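Serpin-ZX (Arabidopsis thaliana, PDB 3LE2) inhibits target proteases such as metacaspase-9 and RD21A through its reactive centre loop, restraining programmed cell death in plant tissue. Local coordinates at residues K93-W101 / V140-L151; D218-P226 / S237-A245. All blocks are in the same frame, centred on the assembly; numbering follows the deposited sequence.

Interaction 1: residues K93-W101 / V140-L151; sequences KLSVANGAW and VNSWAEKETNGL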
loop_
_atom_site.group_PDB
_atom_site.type_symbol
_atom_site.label_atom_id
_atom_site.label_comp_id
_atom_site.label_asym_id
_atom_site.label_seq_id
_atom_site.Cartn_x
_atom_site.Cartn_y
_atom_site.Cartn_z
ATOM N N LYS A 93 -14.173 -1.942 3.416
ATOM C CA LYS A 93 -14.293 -0.534 3.686
ATOM C C LYS A 93 -12.967 0.080 3.298
ATOM O O LYS A 93 -11.913 -0.381 3.740
ATOM C CB LYS A 93 -14.553 -0.316 5.175
ATOM C CG LYS A 93 -14.544 1.149 5.615
ATOM C CD LYS A 93 -15.784 1.860 5.093
ATOM C CE LYS A 93 -15.803 3.330 5.448
ATOM N NZ LYS A 93 -16.932 3.990 4.725
ATOM N N LEU A 94 -13.027 1.099 2.450
ATOM C CA LEU A 94 -11.852 1.867 2.068
ATOM C C LEU A 94 -12.189 3.323 2.222
ATOM O O LEU A 94 -13.311 3.745 1.933
ATOM C CB LEU A 94 -11.450 1.632 0.604
ATOM C CG LEU A 94 -10.776 0.320 0.198
ATOM C CD1 LEU A 94 -11.801 -0.793 -0.003
ATOM C CD2 LEU A 94 -9.970 0.543 -1.085
ATOM N N SER A 95 -11.202 4.092 2.667
ATOM C CA SER A 95 -11.354 5.524 2.796
ATOM C C SER A 95 -10.033 6.187 2.415
ATOM O O SER A 95 -8.961 5.757 2.853
ATOM C CB SER A 95 -11.762 5.881 4.227
ATOM O OG SER A 95 -12.020 7.264 4.318
ATOM N N VAL A 96 -10.116 7.224 1.591
ATOM C CA VAL A 96 -8.938 7.870 1.028
ATOM C C VAL A 96 -8.849 9.336 1.443
ATOM O O VAL A 96 -9.854 10.045 1.479
ATOM C CB VAL A 96 -8.985 7.833 -0.501
ATOM C CG1 VAL A 96 -7.899 8.730 -1.086
ATOM C CG2 VAL A 96 -8.879 6.398 -1.008
ATOM N N ALA A 97 -7.643 9.781 1.763
ATOM C CA ALA A 97 -7.391 11.190 2.015
ATOM C C ALA A 97 -6.285 11.635 1.074
ATOM O O ALA A 97 -5.196 11.063 1.060
ATOM C CB ALA A 97 -6.989 11.426 3.464
ATOM N N ASN A 98 -6.565 12.672 0.302
ATOM C CA ASN A 98 -5.641 13.092 -0.726
ATOM C C ASN A 98 -5.642 14.606 -0.945
ATOM O O ASN A 98 -6.636 15.189 -1.387
ATOM C CB ASN A 98 -5.970 12.339 -2.015
ATOM C CG ASN A 98 -4.895 12.468 -3.031
ATOM O OD1 ASN A 98 -3.708 12.454 -2.700
ATOM N ND2 ASN A 98 -5.288 12.626 -4.280
ATOM N N GLY A 99 -4.528 15.253 -0.625
ATOM C CA GLY A 99 -4.501 16.705 -0.667
ATOM C C GLY A 99 -3.129 17.324 -0.836
ATOM O O GLY A 99 -2.105 16.696 -0.550
ATOM N N ALA A 100 -3.120 18.567 -1.314
ATOM C CA ALA A 100 -1.896 19.340 -1.444
ATOM C C ALA A 100 -2.043 20.703 -0.771
ATOM O O ALA A 100 -3.073 21.355 -0.878
ATOM C CB ALA A 100 -1.547 19.516 -2.915
ATOM N N TRP A 101 -1.001 21.123 -0.073
ATOM C CA TRP A 101 -0.972 22.432 0.557
ATOM C C TRP A 101 0.285 23.156 0.119
ATOM O O TRP A 101 1.369 22.577 0.060
ATOM C CB TRP A 101 -0.967 22.305 2.090
ATOM C CG TRP A 101 -2.325 22.047 2.724
ATOM C CD1 TRP A 101 -3.112 22.954 3.392
ATOM C CD2 TRP A 101 -3.044 20.803 2.751
ATOM N NE1 TRP A 101 -4.272 22.350 3.826
ATOM C CE2 TRP A 101 -4.252 21.031 3.451
ATOM C CE3 TRP A 101 -2.780 19.518 2.255
ATOM C CZ2 TRP A 101 -5.189 20.023 3.667
ATOM C CZ3 TRP A 101 -3.710 18.524 2.468
ATOM C CH2 TRP A 101 -4.904 18.783 3.164
ATOM N N VAL A 140 -4.135 20.088 8.778
ATOM C CA VAL A 140 -4.029 19.006 7.795
ATOM C C VAL A 140 -4.452 17.689 8.438
ATOM O O VAL A 140 -5.183 16.888 7.841
ATOM C CB VAL A 140 -2.596 18.887 7.222
ATOM C CG1 VAL A 140 -2.479 17.689 6.315
ATOM C CG2 VAL A 140 -2.199 20.162 6.471
ATOM N N ASN A 141 -4.017 17.479 9.676
ATOM C CA ASN A 141 -4.437 16.286 10.401
ATOM C C ASN A 141 -5.949 16.205 10.628
ATOM O O ASN A 141 -6.550 15.157 10.414
ATOM C CB ASN A 141 -3.642 16.112 11.697
ATOM C CG ASN A 141 -2.273 15.535 11.435
ATOM O OD1 ASN A 141 -2.051 14.927 10.395
ATOM N ND2 ASN A 141 -1.342 15.738 12.355
ATOM N N SER A 142 -6.560 17.313 11.032
ATOM C CA SER A 142 -8.005 17.349 11.235
ATOM C C SER A 142 -8.721 17.076 9.921
ATOM O O SER A 142 -9.710 16.341 9.868
ATOM C CB SER A 142 -8.446 18.718 11.795
ATOM O OG SER A 142 -8.001 18.908 13.135
ATOM N N TRP A 143 -8.215 17.690 8.858
ATOM C CA TRP A 143 -8.750 17.460 7.526
ATOM C C TRP A 143 -8.723 15.974 7.120
ATOM O O TRP A 143 -9.723 15.431 6.657
ATOM C CB TRP A 143 -7.986 18.307 6.510
ATOM C CG TRP A 143 -8.333 17.965 5.108
ATOM C CD1 TRP A 143 -9.349 18.494 4.355
ATOM C CD2 TRP A 143 -7.683 16.995 4.281
ATOM N NE1 TRP A 143 -9.358 17.921 3.112
ATOM C CE2 TRP A 143 -8.343 17.000 3.038
ATOM C CE3 TRP A 143 -6.594 16.138 4.466
ATOM C CZ2 TRP A 143 -7.957 16.173 1.986
ATOM C CZ3 TRP A 143 -6.210 15.317 3.424
ATOM C CH2 TRP A 143 -6.890 15.341 2.198
ATOM N N ALA A 144 -7.578 15.319 7.293
ATOM C CA ALA A 144 -7.467 13.903 6.949
ATOM C C ALA A 144 -8.409 13.058 7.790
ATOM O O ALA A 144 -8.962 12.069 7.310
ATOM C CB ALA A 144 -6.043 13.419 7.106
ATOM N N GLU A 145 -8.584 13.446 9.048
ATOM C CA GLU A 145 -9.486 12.734 9.944
ATOM C C GLU A 145 -10.917 12.877 9.446
ATOM O O GLU A 145 -11.699 11.921 9.473
ATOM C CB GLU A 145 -9.364 13.270 11.377
ATOM C CG GLU A 145 -10.153 12.474 12.410
ATOM C CD GLU A 145 -10.038 13.050 13.822
ATOM O OE1 GLU A 145 -9.346 14.076 14.000
ATOM O OE2 GLU A 145 -10.646 12.474 14.752
ATOM N N LYS A 146 -11.250 14.077 8.981
ATOM C CA LYS A 146 -12.575 14.353 8.441
ATOM C C LYS A 146 -12.835 13.534 7.175
ATOM O O LYS A 146 -13.928 13.002 6.989
ATOM C CB LYS A 146 -12.733 15.852 8.154
ATOM C CG LYS A 146 -14.124 16.270 7.672
ATOM C CD LYS A 146 -14.202 17.781 7.450
ATOM C CE LYS A 146 -15.591 18.216 6.984
ATOM N NZ LYS A 146 -15.691 19.689 6.750
ATOM N N GLU A 147 -11.825 13.432 6.314
ATOM C CA GLU A 147 -11.966 12.718 5.049
ATOM C C GLU A 147 -12.121 11.220 5.271
ATOM O O GLU A 147 -12.796 10.543 4.495
ATOM C CB GLU A 147 -10.773 12.985 4.125
ATOM C CG GLU A 147 -10.784 14.345 3.453
ATOM C CD GLU A 147 -11.908 14.500 2.432
ATOM O OE1 GLU A 147 -11.992 13.676 1.491
ATOM O OE2 GLU A 147 -12.706 15.456 2.561
ATOM N N THR A 148 -11.496 10.698 6.324
ATOM C CA THR A 148 -11.564 9.264 6.600
ATOM C C THR A 148 -12.507 8.937 7.746
ATOM O O THR A 148 -12.322 7.934 8.437
ATOM C CB THR A 148 -10.181 8.663 6.939
ATOM O OG1 THR A 148 -9.684 9.239 8.157
ATOM C CG2 THR A 148 -9.181 8.883 5.788
ATOM N N ASN A 149 -13.500 9.796 7.964
ATOM C CA ASN A 149 -14.515 9.536 8.980
ATOM C C ASN A 149 -13.892 9.146 10.321
ATOM O O ASN A 149 -14.397 8.272 11.021
ATOM C CB ASN A 149 -15.456 8.422 8.508
ATOM C CG ASN A 149 -15.835 8.560 7.042
ATOM O OD1 ASN A 149 -16.478 9.537 6.653
ATOM N ND2 ASN A 149 -15.430 7.581 6.216
ATOM N N GLY A 150 -12.777 9.776 10.664
ATOM C CA GLY A 150 -12.122 9.512 11.934
ATOM C C GLY A 150 -11.233 8.277 11.970
ATOM O O GLY A 150 -10.643 7.967 13.002
ATOM N N LEU A 151 -11.125 7.571 10.849
ATOM C CA LEU A 151 -10.373 6.320 10.829
ATOM C C LEU A 151 -8.865 6.573 10.917
ATOM O O LEU A 151 -8.149 5.929 11.695
ATOM C CB LEU A 151 -10.744 5.496 9.591
ATOM C CG LEU A 151 -12.232 5.093 9.560
ATOM C CD1 LEU A 151 -12.718 4.512 8.187
ATOM C CD2 LEU A 151 -12.535 4.138 10.714
HETATM O O HOH W 1 -9.273 13.662 -0.462
#
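The edge of Trp101 meets the face of Trp143, their six-membered rings at 80° and CH2 of Trp101 resting 3.4 Å from CE3 of Trp143. Trp143 reaches the strand because its CG swings anti to the backbone N (chi1 171°), which brings the indole rim up to the backbone: Trp143 CH2 lies 3.3 Å from Asn98 N, which sits at the ring's edge near its plane. The Trp101 indole is also used on a face, where Val140 CG2 sits over the five-membered ring, 3.8 Å from its centroid, in a CH-pi contact. CG of Glu147 lies against the Trp143 face opposite Trp101, so that ring is clasped from both sides. Ala97 continues the tight zone with small groups, its CB 4.3 Å from Ala144 CB, and Ser95 OG comes within 3.1 Å of Thr148 CA. Thr148 OG1 turns back to the helix, bonding Ala144 O at 3.0 Å and also Ile152 N. A water accepts from Asn98 N and passes a weak bond on to Glu147 OE1. The fit slackens at Lys93, which is salt-bridged to Asp85 and merely brushes Asn149 and Leu151 on the more exposed side. There the chain leaves the helix by a Schellman motif with Asn149 at C-prime. Segment 140-147 runs at 148° to strand 93-101, nearly antiparallel; helix 129-147 corresponds to helix F of the serpin fold, lying across the face of beta-sheet A.

Interaction 2: residues D218-P226 / S237-A245; sequences DGFKVLGLP and SMYFYLPDA. With ACT (acetate ion), chain C; SO4 (sulfate ion), chain B.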
loop_
_atom_site.group_PDB
_atom_site.type_symbol
_atom_site.label_atom_id
_atom_site.label_comp_id
_atom_site.label_asym_id
_atom_site.label_seq_id
_atom_site.Cartn_x
_atom_site.Cartn_y
_atom_site.Cartn_z
ATOM N N ASP A 218 10.937 -22.311 -4.353
ATOM C CA ASP A 218 12.288 -22.549 -3.896
ATOM C C ASP A 218 12.672 -21.489 -2.848
ATOM O O ASP A 218 13.002 -20.353 -3.189
ATOM C CB ASP A 218 13.240 -22.529 -5.101
ATOM C CG ASP A 218 14.673 -22.884 -4.732
ATOM O OD1 ASP A 218 14.910 -23.245 -3.558
ATOM O OD2 ASP A 218 15.554 -22.804 -5.622
ATOM N N GLY A 219 12.592 -21.859 -1.576
ATOM C CA GLY A 219 13.016 -20.985 -0.496
ATOM C C GLY A 219 11.921 -20.250 0.262
ATOM O O GLY A 219 12.206 -19.552 1.242
ATOM N N PHE A 220 10.675 -20.384 -0.190
ATOM C CA PHE A 220 9.570 -19.663 0.432
ATOM C C PHE A 220 8.225 -20.244 0.073
ATOM O O PHE A 220 8.120 -21.116 -0.777
ATOM C CB PHE A 220 9.591 -18.185 0.041
ATOM C CG PHE A 220 9.455 -17.941 -1.438
ATOM C CD1 PHE A 220 10.556 -18.057 -2.284
ATOM C CD2 PHE A 220 8.228 -17.584 -1.989
ATOM C CE1 PHE A 220 10.430 -17.822 -3.655
ATOM C CE2 PHE A 220 8.098 -17.356 -3.368
ATOM C CZ PHE A 220 9.200 -17.465 -4.188
ATOM N N LYS A 221 7.193 -19.751 0.741
ATOM C CA LYS A 221 5.831 -20.130 0.428
ATOM C C LYS A 221 4.945 -18.900 0.319
ATOM O O LYS A 221 5.277 -17.830 0.838
ATOM C CB LYS A 221 5.292 -21.075 1.483
ATOM C CG LYS A 221 5.998 -22.411 1.513
ATOM C CD LYS A 221 5.621 -23.165 2.773
ATOM C CE LYS A 221 6.597 -24.278 3.049
ATOM N NZ LYS A 221 6.148 -25.057 4.233
ATOM N N VAL A 222 3.828 -19.047 -0.384
ATOM C CA VAL A 222 2.858 -17.968 -0.480
ATOM C C VAL A 222 1.458 -18.429 -0.096
ATOM O O VAL A 222 1.002 -19.496 -0.522
ATOM C CB VAL A 222 2.822 -17.353 -1.877
ATOM C CG1 VAL A 222 1.826 -16.189 -1.909
ATOM C CG2 VAL A 222 4.214 -16.888 -2.277
ATOM N N LEU A 223 0.798 -17.624 0.738
ATOM C CA LEU A 223 -0.587 -17.872 1.129
ATOM C C LEU A 223 -1.456 -16.723 0.638
ATOM O O LEU A 223 -1.083 -15.565 0.781
ATOM C CB LEU A 223 -0.708 -18.006 2.642
ATOM C CG LEU A 223 -2.119 -17.808 3.210
ATOM C CD1 LEU A 223 -3.021 -18.987 2.901
ATOM C CD2 LEU A 223 -2.047 -17.567 4.708
ATOM N N GLY A 224 -2.589 -17.041 0.015
ATOM C CA GLY A 224 -3.545 -16.018 -0.372
ATOM C C GLY A 224 -4.788 -16.126 0.493
ATOM O O GLY A 224 -5.306 -17.226 0.686
ATOM N N LEU A 225 -5.250 -15.000 1.034
ATOM C CA LEU A 225 -6.515 -14.947 1.800
ATOM C C LEU A 225 -7.469 -13.927 1.194
ATOM O O LEU A 225 -7.333 -12.730 1.447
ATOM C CB LEU A 225 -6.274 -14.576 3.273
ATOM C CG LEU A 225 -5.516 -15.527 4.205
ATOM C CD1 LEU A 225 -5.371 -14.912 5.561
ATOM C CD2 LEU A 225 -6.209 -16.865 4.335
ATOM N N PRO A 226 -8.441 -14.394 0.395
ATOM C CA PRO A 226 -9.437 -13.527 -0.253
ATOM C C PRO A 226 -10.364 -12.828 0.750
ATOM O O PRO A 226 -10.750 -13.425 1.767
ATOM C CB PRO A 226 -10.283 -14.503 -1.098
ATOM C CG PRO A 226 -9.632 -15.827 -0.986
ATOM C CD PRO A 226 -8.739 -15.825 0.206
ATOM N N SER A 237 -7.490 -9.537 -2.137
ATOM C CA SER A 237 -6.884 -10.608 -1.346
ATOM C C SER A 237 -5.642 -10.084 -0.634
ATOM O O SER A 237 -5.066 -9.058 -1.017
ATOM C CB SER A 237 -6.499 -11.799 -2.230
ATOM O OG SER A 237 -7.599 -12.219 -3.007
ATOM N N MET A 238 -5.233 -10.792 0.405
ATOM C CA MET A 238 -3.973 -10.494 1.067
ATOM C C MET A 238 -3.060 -11.678 0.841
ATOM O O MET A 238 -3.471 -12.832 0.963
ATOM C CB MET A 238 -4.157 -10.210 2.576
ATOM C CG MET A 238 -2.831 -10.028 3.345
ATOM S SD MET A 238 -3.018 -9.670 5.106
ATOM C CE MET A 238 -3.435 -7.924 5.041
ATOM N N TYR A 239 -1.822 -11.387 0.482
ATOM C CA TYR A 239 -0.857 -12.428 0.232
ATOM C C TYR A 239 0.253 -12.353 1.261
ATOM O O TYR A 239 0.699 -11.252 1.642
ATOM C CB TYR A 239 -0.309 -12.311 -1.198
ATOM C CG TYR A 239 -1.386 -12.560 -2.235
ATOM C CD1 TYR A 239 -1.794 -13.854 -2.550
ATOM C CD2 TYR A 239 -2.019 -11.501 -2.861
ATOM C CE1 TYR A 239 -2.808 -14.079 -3.470
ATOM C CE2 TYR A 239 -3.009 -11.713 -3.784
ATOM C CZ TYR A 239 -3.404 -13.000 -4.093
ATOM O OH TYR A 239 -4.399 -13.170 -5.022
ATOM N N PHE A 240 0.670 -13.533 1.719
ATOM C CA PHE A 240 1.742 -13.676 2.698
ATOM C C PHE A 240 2.899 -14.390 2.028
ATOM O O PHE A 240 2.715 -15.472 1.479
ATOM C CB PHE A 240 1.275 -14.508 3.893
ATOM C CG PHE A 240 0.107 -13.916 4.632
ATOM C CD1 PHE A 240 0.271 -13.391 5.899
ATOM C CD2 PHE A 240 -1.157 -13.891 4.058
ATOM C CE1 PHE A 240 -0.794 -12.848 6.586
ATOM C CE2 PHE A 240 -2.228 -13.349 4.736
ATOM C CZ PHE A 240 -2.044 -12.825 6.003
ATOM N N TYR A 241 4.077 -13.770 2.068
ATOM C CA TYR A 241 5.276 -14.345 1.490
ATOM C C TYR A 241 6.222 -14.723 2.609
ATOM O O TYR A 241 6.847 -13.857 3.232
ATOM C CB TYR A 241 5.938 -13.379 0.505
ATOM C CG TYR A 241 4.974 -12.871 -0.540
ATOM C CD1 TYR A 241 5.000 -13.357 -1.858
ATOM C CD2 TYR A 241 4.025 -11.908 -0.214
ATOM C CE1 TYR A 241 4.096 -12.883 -2.819
ATOM C CE2 TYR A 241 3.126 -11.430 -1.156
ATOM C CZ TYR A 241 3.159 -11.913 -2.449
ATOM O OH TYR A 241 2.247 -11.413 -3.349
ATOM N N LEU A 242 6.324 -16.030 2.838
ATOM C CA LEU A 242 6.999 -16.591 3.995
ATOM C C LEU A 242 8.296 -17.329 3.635
ATOM O O LEU A 242 8.261 -18.423 3.091
ATOM C CB LEU A 242 6.034 -17.541 4.700
ATOM C CG LEU A 242 6.421 -18.149 6.047
ATOM C CD1 LEU A 242 6.510 -17.067 7.104
ATOM C CD2 LEU A 242 5.409 -19.219 6.454
ATOM N N PRO A 243 9.454 -16.732 3.954
ATOM C CA PRO A 243 10.734 -17.411 3.725
ATOM C C PRO A 243 10.772 -18.717 4.501
ATOM O O PRO A 243 10.143 -18.798 5.554
ATOM C CB PRO A 243 11.755 -16.453 4.338
ATOM C CG PRO A 243 11.064 -15.141 4.428
ATOM C CD PRO A 243 9.625 -15.452 4.657
ATOM N N ASP A 244 11.486 -19.719 3.998
ATOM C CA ASP A 244 11.680 -20.948 4.758
ATOM C C ASP A 244 12.477 -20.647 6.026
ATOM O O ASP A 244 12.148 -21.142 7.101
ATOM C CB ASP A 244 12.405 -22.007 3.915
ATOM C CG ASP A 244 11.569 -22.483 2.726
ATOM O OD1 ASP A 244 10.367 -22.155 2.667
ATOM O OD2 ASP A 244 12.110 -23.185 1.852
ATOM N N ALA A 245 13.520 -19.828 5.893
ATOM C CA ALA A 245 14.384 -19.481 7.028
ATOM C C ALA A 245 13.821 -18.345 7.905
ATOM O O ALA A 245 13.277 -17.353 7.400
ATOM C CB ALA A 245 15.803 -19.141 6.538
HETATM C C ACT C . -6.078 -16.043 -4.341
HETATM O O ACT C . -6.653 -15.375 -3.436
HETATM O OXT ACT C . -4.903 -16.420 -4.104
HETATM C CH3 ACT C . -6.757 -16.384 -5.638
HETATM S S SO4 B . 10.712 -22.057 -7.945
HETATM O O1 SO4 B . 10.247 -21.350 -9.140
HETATM O O2 SO4 B . 11.063 -21.063 -6.916
HETATM O O3 SO4 B . 9.678 -22.949 -7.405
HETATM O O4 SO4 B . 11.866 -22.867 -8.351
HETATM O O HOH W 2 12.024 -24.644 -0.441
HETATM O O HOH W 3 14.660 -18.456 3.317
#
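Leu223 extends its CG anti to the backbone N (chi1 161°), while Phe240 sets its CG anti to the carbonyl carbon (chi1 -60°); the two side chains then run side by side, with CD2 of Leu223 3.8 Å from CD2 of Phe240. They belong to an antiparallel beta hairpin, strands 220-226 and 236-243, which is part of beta-sheet B of the serpin fold. Leu225 approaches the same phenyl ring from the next hydrogen-bonded pair along, its CD1 3.6 Å from Phe240 CE2. Phe364 of strand 361-365 packs against Leu223 and Phe240, and Phe370 adds a further ring beside Phe240. On the other face, Val222 lies alongside Tyr241, CG2 3.6 Å from ring atom CD1, and CG1 over a ring face near the rim; Leu252 of helix 249-258 also touches Tyr241. Gly224 lets the Tyr239 ring settle against the backbone, CD1 3.5 Å from the Gly224 CA. OXT of an acetate, probably from the crystallisation liquor, lies at the edge of the Tyr239 ring near its plane, while Tyr239 OH and Ser237 OG are both bonded to Asn377. Six backbone bonds join Lys221 with Leu242, Leu223 with Phe240 and Leu225 with Met238, and Asp244 N extends the ladder to Gly219 O beyond the last strand pair. The central bonds lie in their carbonyl planes, while donors at both ends leave them: Asp244 N stands above the plane of Gly219 O, and Met238 N, 3.0 Å from Leu225 O, is 49° out of that carbonyl's plane.

Interactions 1 and 2 contrast a helix laid on a sheet with strand-to-strand pairing in one serpin chain. Both segments of interaction 1 precede those of interaction 2; their centres lie 32 Å apart on opposite sides of the chain's centre, and their nearest atoms stay about 10 Å apart. The first sets helix 129-147 on strand 93-103 of sheet A; the second pairs two strands of sheet B, flanked by 212-217 next to 220-226 and by 370-376 next to 236-243. In inhibitory serpins the cleaved reactive centre loop inserts into sheet A between the strands corresponding to 167-176 and 326-335, and strand 93-103 pairs with 167-176. The hairpin of interaction 2 lies in the other sheet.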